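Local coordinates for protein soluble lytic murein transglycosylase (PDB 1QSA) that cleaves the glycosidic bonds between N-acetylmuramic acid and N-acetylglucosamine in peptidoglycan, leaving a 1,6-anhydro bond on the muramic acid, at residues A[135-138]-A[139-142]; A[422-426]-A[427-431]. One frame throughout, in Å; residues are numbered along the deposited sequence.

Contact 1. Residues A[135-138]-A[139-142]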
loop_
_atom_site.group_PDB
_atom_site.type_symbol
_atom_site.label_atom_id
_atom_site.label_comp_id
_atom_site.label_asym_id
_atom_site.label_seq_id
_atom_site.Cartn_x
_atom_site.Cartn_y
_atom_site.Cartn_z
ATOM N N GLN A 135 -19.048 -5.234 5.648
ATOM C CA GLN A 135 -19.639 -4.304 4.681
ATOM C C GLN A 135 -20.350 -3.122 5.363
ATOM O O GLN A 135 -20.548 -3.131 6.577
ATOM C CB GLN A 135 -20.610 -5.083 3.777
ATOM C CG GLN A 135 -19.933 -6.106 2.876
ATOM C CD GLN A 135 -19.196 -5.460 1.704
ATOM O OE1 GLN A 135 -18.378 -4.551 1.882
ATOM N NE2 GLN A 135 -19.510 -5.907 0.496
ATOM N N PRO A 136 -20.725 -2.080 4.590
ATOM C CA PRO A 136 -21.407 -0.926 5.194
ATOM C C PRO A 136 -22.661 -1.313 5.984
ATOM O O PRO A 136 -23.353 -2.277 5.644
ATOM C CB PRO A 136 -21.766 -0.051 3.979
ATOM C CG PRO A 136 -20.646 -0.326 3.019
ATOM C CD PRO A 136 -20.456 -1.846 3.160
ATOM N N ASN A 137 -22.951 -0.534 7.026
ATOM C CA ASN A 137 -24.129 -0.759 7.863
ATOM C C ASN A 137 -25.379 -0.722 6.976
ATOM O O ASN A 137 -26.360 -1.409 7.258
ATOM C CB ASN A 137 -24.200 0.301 8.974
ATOM C CG ASN A 137 -25.422 0.143 9.869
ATOM O OD1 ASN A 137 -26.222 1.058 9.982
ATOM N ND2 ASN A 137 -25.564 -1.014 10.509
ATOM N N ALA A 138 -25.310 0.035 5.877
ATOM C CA ALA A 138 -26.425 0.148 4.923
ATOM C C ALA A 138 -26.851 -1.206 4.327
ATOM O O ALA A 138 -27.993 -1.376 3.902
ATOM C CB ALA A 138 -26.058 1.118 3.792
ATOM N N CYS A 139 -25.914 -2.149 4.244
ATOM C CA CYS A 139 -26.220 -3.466 3.691
ATOM C C CYS A 139 -26.988 -4.365 4.643
ATOM O O CYS A 139 -27.593 -5.350 4.206
ATOM C CB CYS A 139 -24.935 -4.182 3.227
ATOM S SG CYS A 139 -24.663 -4.138 1.415
ATOM N N ASP A 140 -26.981 -4.037 5.934
ATOM C CA ASP A 140 -27.678 -4.887 6.902
ATOM C C ASP A 140 -29.159 -5.086 6.577
ATOM O O ASP A 140 -29.648 -6.229 6.562
ATOM C CB ASP A 140 -27.482 -4.357 8.327
ATOM C CG ASP A 140 -26.028 -4.477 8.798
ATOM O OD1 ASP A 140 -25.248 -5.261 8.204
ATOM O OD2 ASP A 140 -25.669 -3.795 9.777
ATOM N N LYS A 141 -29.859 -4.003 6.257
ATOM C CA LYS A 141 -31.285 -4.107 5.925
ATOM C C LYS A 141 -31.508 -4.954 4.653
ATOM O O LYS A 141 -32.502 -5.683 4.539
ATOM C CB LYS A 141 -31.906 -2.708 5.782
ATOM C CG LYS A 141 -31.258 -1.810 4.717
ATOM C CD LYS A 141 -31.903 -0.408 4.747
ATOM C CE LYS A 141 -31.305 0.515 3.691
ATOM N NZ LYS A 141 -29.868 0.803 3.976
ATOM N N LEU A 142 -30.563 -4.871 3.721
ATOM C CA LEU A 142 -30.628 -5.625 2.470
ATOM C C LEU A 142 -30.411 -7.118 2.726
ATOM O O LEU A 142 -31.153 -7.946 2.208
ATOM C CB LEU A 142 -29.582 -5.116 1.463
ATOM C CG LEU A 142 -29.470 -5.923 0.157
ATOM C CD1 LEU A 142 -30.774 -5.877 -0.676
ATOM C CD2 LEU A 142 -28.284 -5.397 -0.657
HETATM O O HOH W 1 -23.253 -5.101 6.206
HETATM O O HOH W 2 -29.089 -1.316 7.134
#
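K141 folds its whole length back along the helix to reach the carbonyl of A138, three residues earlier. CB starts the chain with CG set between the backbone N and the carbonyl carbon (chi1 59°), which lays CG 3.4 Å from A138 O. CD runs on past the same oxygen, and CE lies 3.8 Å from A138 O. A bend at the last torsion (chi4 -66°) then brings NZ in, 2.9 Å from A138 O, in the carbonyl plane and on a lone pair. The ammonium is also hydrogen-bonded to OD1 of N107 and makes a cation-pi contact with Y110, both on helix 102-114.

N137 and D140 meet on another side of the turn. ND2 of N137 approaches OD2 of D140 at 2.9 Å, but the bond is bent and weak, and the amide and carboxylate planes stand 86° apart. The backbone beneath is firmer: C139 N donates to P136 O at 2.9 Å and D140 N to N137 O at 3.0 Å. A water is inserted one step further on, donating to N137 O at 2.7 Å and accepting from K141 N at 2.9 Å, so it hydrates the turn where the direct distance is too long.

C139 is buried, its SG joined to SG of C106 in a disulfide that ties this turn to helix 102-114. Bonds from one residue to the third before it, with a water bridging the next pair, mark the first turn of helix 138-148, one of the successive helices of the alpha-superhelix.

Contact 2. Residues A[422-426]-A[427-431]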
loop_
_atom_site.group_PDB
_atom_site.type_symbol
_atom_site.label_atom_id
_atom_site.label_comp_id
_atom_site.label_asym_id
_atom_site.label_seq_id
_atom_site.Cartn_x
_atom_site.Cartn_y
_atom_site.Cartn_z
ATOM N N TYR A 422 5.013 17.854 -18.665
ATOM C CA TYR A 422 4.333 19.138 -18.468
ATOM C C TYR A 422 4.316 19.452 -16.959
ATOM O O TYR A 422 4.644 20.555 -16.537
ATOM C CB TYR A 422 2.905 19.067 -19.003
ATOM C CG TYR A 422 2.172 20.379 -18.931
ATOM C CD1 TYR A 422 2.299 21.320 -19.948
ATOM C CD2 TYR A 422 1.339 20.676 -17.853
ATOM C CE1 TYR A 422 1.608 22.533 -19.893
ATOM C CE2 TYR A 422 0.642 21.893 -17.788
ATOM C CZ TYR A 422 0.787 22.810 -18.813
ATOM O OH TYR A 422 0.116 24.015 -18.763
ATOM N N ALA A 423 3.989 18.446 -16.151
ATOM C CA ALA A 423 3.971 18.607 -14.695
ATOM C C ALA A 423 5.389 18.916 -14.203
ATOM O O ALA A 423 5.594 19.851 -13.434
ATOM C CB ALA A 423 3.436 17.339 -14.050
ATOM N N PHE A 424 6.364 18.139 -14.681
ATOM C CA PHE A 424 7.775 18.323 -14.336
ATOM C C PHE A 424 8.228 19.758 -14.669
ATOM O O PHE A 424 8.863 20.413 -13.849
ATOM C CB PHE A 424 8.629 17.271 -15.087
ATOM C CG PHE A 424 10.113 17.398 -14.859
ATOM C CD1 PHE A 424 10.735 16.707 -13.819
ATOM C CD2 PHE A 424 10.900 18.201 -15.693
ATOM C CE1 PHE A 424 12.118 16.811 -13.608
ATOM C CE2 PHE A 424 12.289 18.309 -15.487
ATOM C CZ PHE A 424 12.896 17.613 -14.442
ATOM N N ASN A 425 7.861 20.253 -15.855
ATOM C CA ASN A 425 8.235 21.613 -16.271
ATOM C C ASN A 425 7.629 22.702 -15.385
ATOM O O ASN A 425 8.186 23.799 -15.257
ATOM C CB ASN A 425 7.837 21.859 -17.728
ATOM C CG ASN A 425 8.679 21.063 -18.711
ATOM O OD1 ASN A 425 9.739 20.555 -18.366
ATOM N ND2 ASN A 425 8.199 20.944 -19.939
ATOM N N ASN A 426 6.490 22.397 -14.777
ATOM C CA ASN A 426 5.814 23.341 -13.894
ATOM C C ASN A 426 6.145 23.132 -12.424
ATOM O O ASN A 426 5.616 23.835 -11.557
ATOM C CB ASN A 426 4.308 23.243 -14.110
ATOM C CG ASN A 426 3.876 24.004 -15.329
ATOM O OD1 ASN A 426 3.835 25.230 -15.306
ATOM N ND2 ASN A 426 3.630 23.299 -16.414
ATOM N N GLN A 427 7.108 22.253 -12.163
ATOM C CA GLN A 427 7.528 21.927 -10.808
ATOM C C GLN A 427 6.415 21.330 -9.941
ATOM O O GLN A 427 6.399 21.522 -8.719
ATOM C CB GLN A 427 8.219 23.114 -10.125
ATOM C CG GLN A 427 9.434 23.567 -10.901
ATOM C CD GLN A 427 10.339 24.485 -10.120
ATOM O OE1 GLN A 427 9.985 24.972 -9.040
ATOM N NE2 GLN A 427 11.521 24.734 -10.661
ATOM N N TRP A 428 5.499 20.615 -10.592
ATOM C CA TRP A 428 4.407 19.897 -9.913
ATOM C C TRP A 428 5.022 18.495 -9.776
ATOM O O TRP A 428 4.667 17.555 -10.505
ATOM C CB TRP A 428 3.159 19.834 -10.798
ATOM C CG TRP A 428 2.535 21.183 -11.120
ATOM C CD1 TRP A 428 2.722 22.363 -10.459
ATOM C CD2 TRP A 428 1.605 21.454 -12.177
ATOM N NE1 TRP A 428 1.957 23.358 -11.039
ATOM C CE2 TRP A 428 1.264 22.826 -12.094
ATOM C CE3 TRP A 428 1.027 20.672 -13.187
ATOM C CZ2 TRP A 428 0.364 23.434 -12.992
ATOM C CZ3 TRP A 428 0.131 21.279 -14.083
ATOM C CH2 TRP A 428 -0.185 22.650 -13.970
ATOM N N TRP A 429 5.969 18.380 -8.843
ATOM C CA TRP A 429 6.744 17.142 -8.651
ATOM C C TRP A 429 5.906 15.902 -8.402
ATOM O O TRP A 429 6.175 14.839 -8.984
ATOM C CB TRP A 429 7.772 17.328 -7.537
ATOM C CG TRP A 429 8.533 18.635 -7.636
ATOM C CD1 TRP A 429 8.611 19.607 -6.677
ATOM C CD2 TRP A 429 9.356 19.077 -8.726
ATOM N NE1 TRP A 429 9.443 20.613 -7.097
ATOM C CE2 TRP A 429 9.918 20.313 -8.347
ATOM C CE3 TRP A 429 9.674 18.544 -9.987
ATOM C CZ2 TRP A 429 10.790 21.031 -9.176
ATOM C CZ3 TRP A 429 10.549 19.268 -10.823
ATOM C CH2 TRP A 429 11.094 20.495 -10.405
ATOM N N ASP A 430 4.929 16.019 -7.502
ATOM C CA ASP A 430 4.055 14.877 -7.244
ATOM C C ASP A 430 3.264 14.433 -8.481
ATOM O O ASP A 430 3.122 13.235 -8.746
ATOM C CB ASP A 430 3.138 15.090 -6.023
ATOM C CG ASP A 430 2.453 16.441 -5.983
ATOM O OD1 ASP A 430 2.479 17.230 -6.951
ATOM O OD2 ASP A 430 1.882 16.732 -4.917
ATOM N N LEU A 431 2.766 15.392 -9.260
ATOM C CA LEU A 431 2.020 15.053 -10.464
ATOM C C LEU A 431 2.915 14.395 -11.506
ATOM O O LEU A 431 2.482 13.498 -12.225
ATOM C CB LEU A 431 1.318 16.295 -11.040
ATOM C CG LEU A 431 0.381 16.979 -10.037
ATOM C CD1 LEU A 431 -0.401 18.104 -10.748
ATOM C CD2 LEU A 431 -0.598 15.940 -9.450
#
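W428 lays its indole against N426, and the two residues, together with A423, carry most of this turn. CB of N426 sits over the indole face, 3.7 Å from the centroid of the five-membered ring and only 11° off its normal, a clear CH-pi contact. The indole is swung there by a first torsion that puts CG beside the backbone N and anti to the carbonyl carbon (chi1 -64°). At its far end CZ3 comes within 3.8 Å of CE2 of Y422, at the edge of the phenol ring, with the two side chains running alongside each other.

N426 turns its amide the other way: ND2 donates to Y422 O at 2.9 Å. That oxygen also takes N426 N, and the two donors arrive from opposite faces of the carbonyl plane. A423 meets W428 through its backbone, W428 N donating to A423 O at 2.9 Å, while CB of A423 lies 3.8 Å from CB of L431. Q427, with positive phi, donates its N to F424 O at 3.1 Å; together these two bonds make the Schellman motif that ends helix 413-425. Further along, the edge of W429 points into the face of F424, an edge-to-face pair with centroids 5.7 Å apart.

Replacing W428 by an alanine is likely to leave CB of N426 without its aromatic cover and open a gap beside Y422 and M392 of helix 383-393. Backbone bonds close the helix end and the rings of W428 and W429 pack beside it, consistent with a turn into helix 429-438 that is fixed by both.

In the fold
Both contacts are short-range and partly buried, and both sit where a helix meets a loop, but at opposite kinds of end: contact 1 opens helix 138-148, contact 2 closes helix 413-425 and leads into helix 429-438. They share no element, and their centres lie 42 Å apart, with about 29 Å between nearest atoms. Contact 1 is held by polar bonds and water, with exposed N137 and D140 against buried C139 and L142, and a disulfide leading away to helix 102-114. Contact 2, in the L domain, combines the backbone bonds of a helix end with aromatic packing of partly exposed W428, backed by buried A423 and L431. Both lie away from the predicted active site.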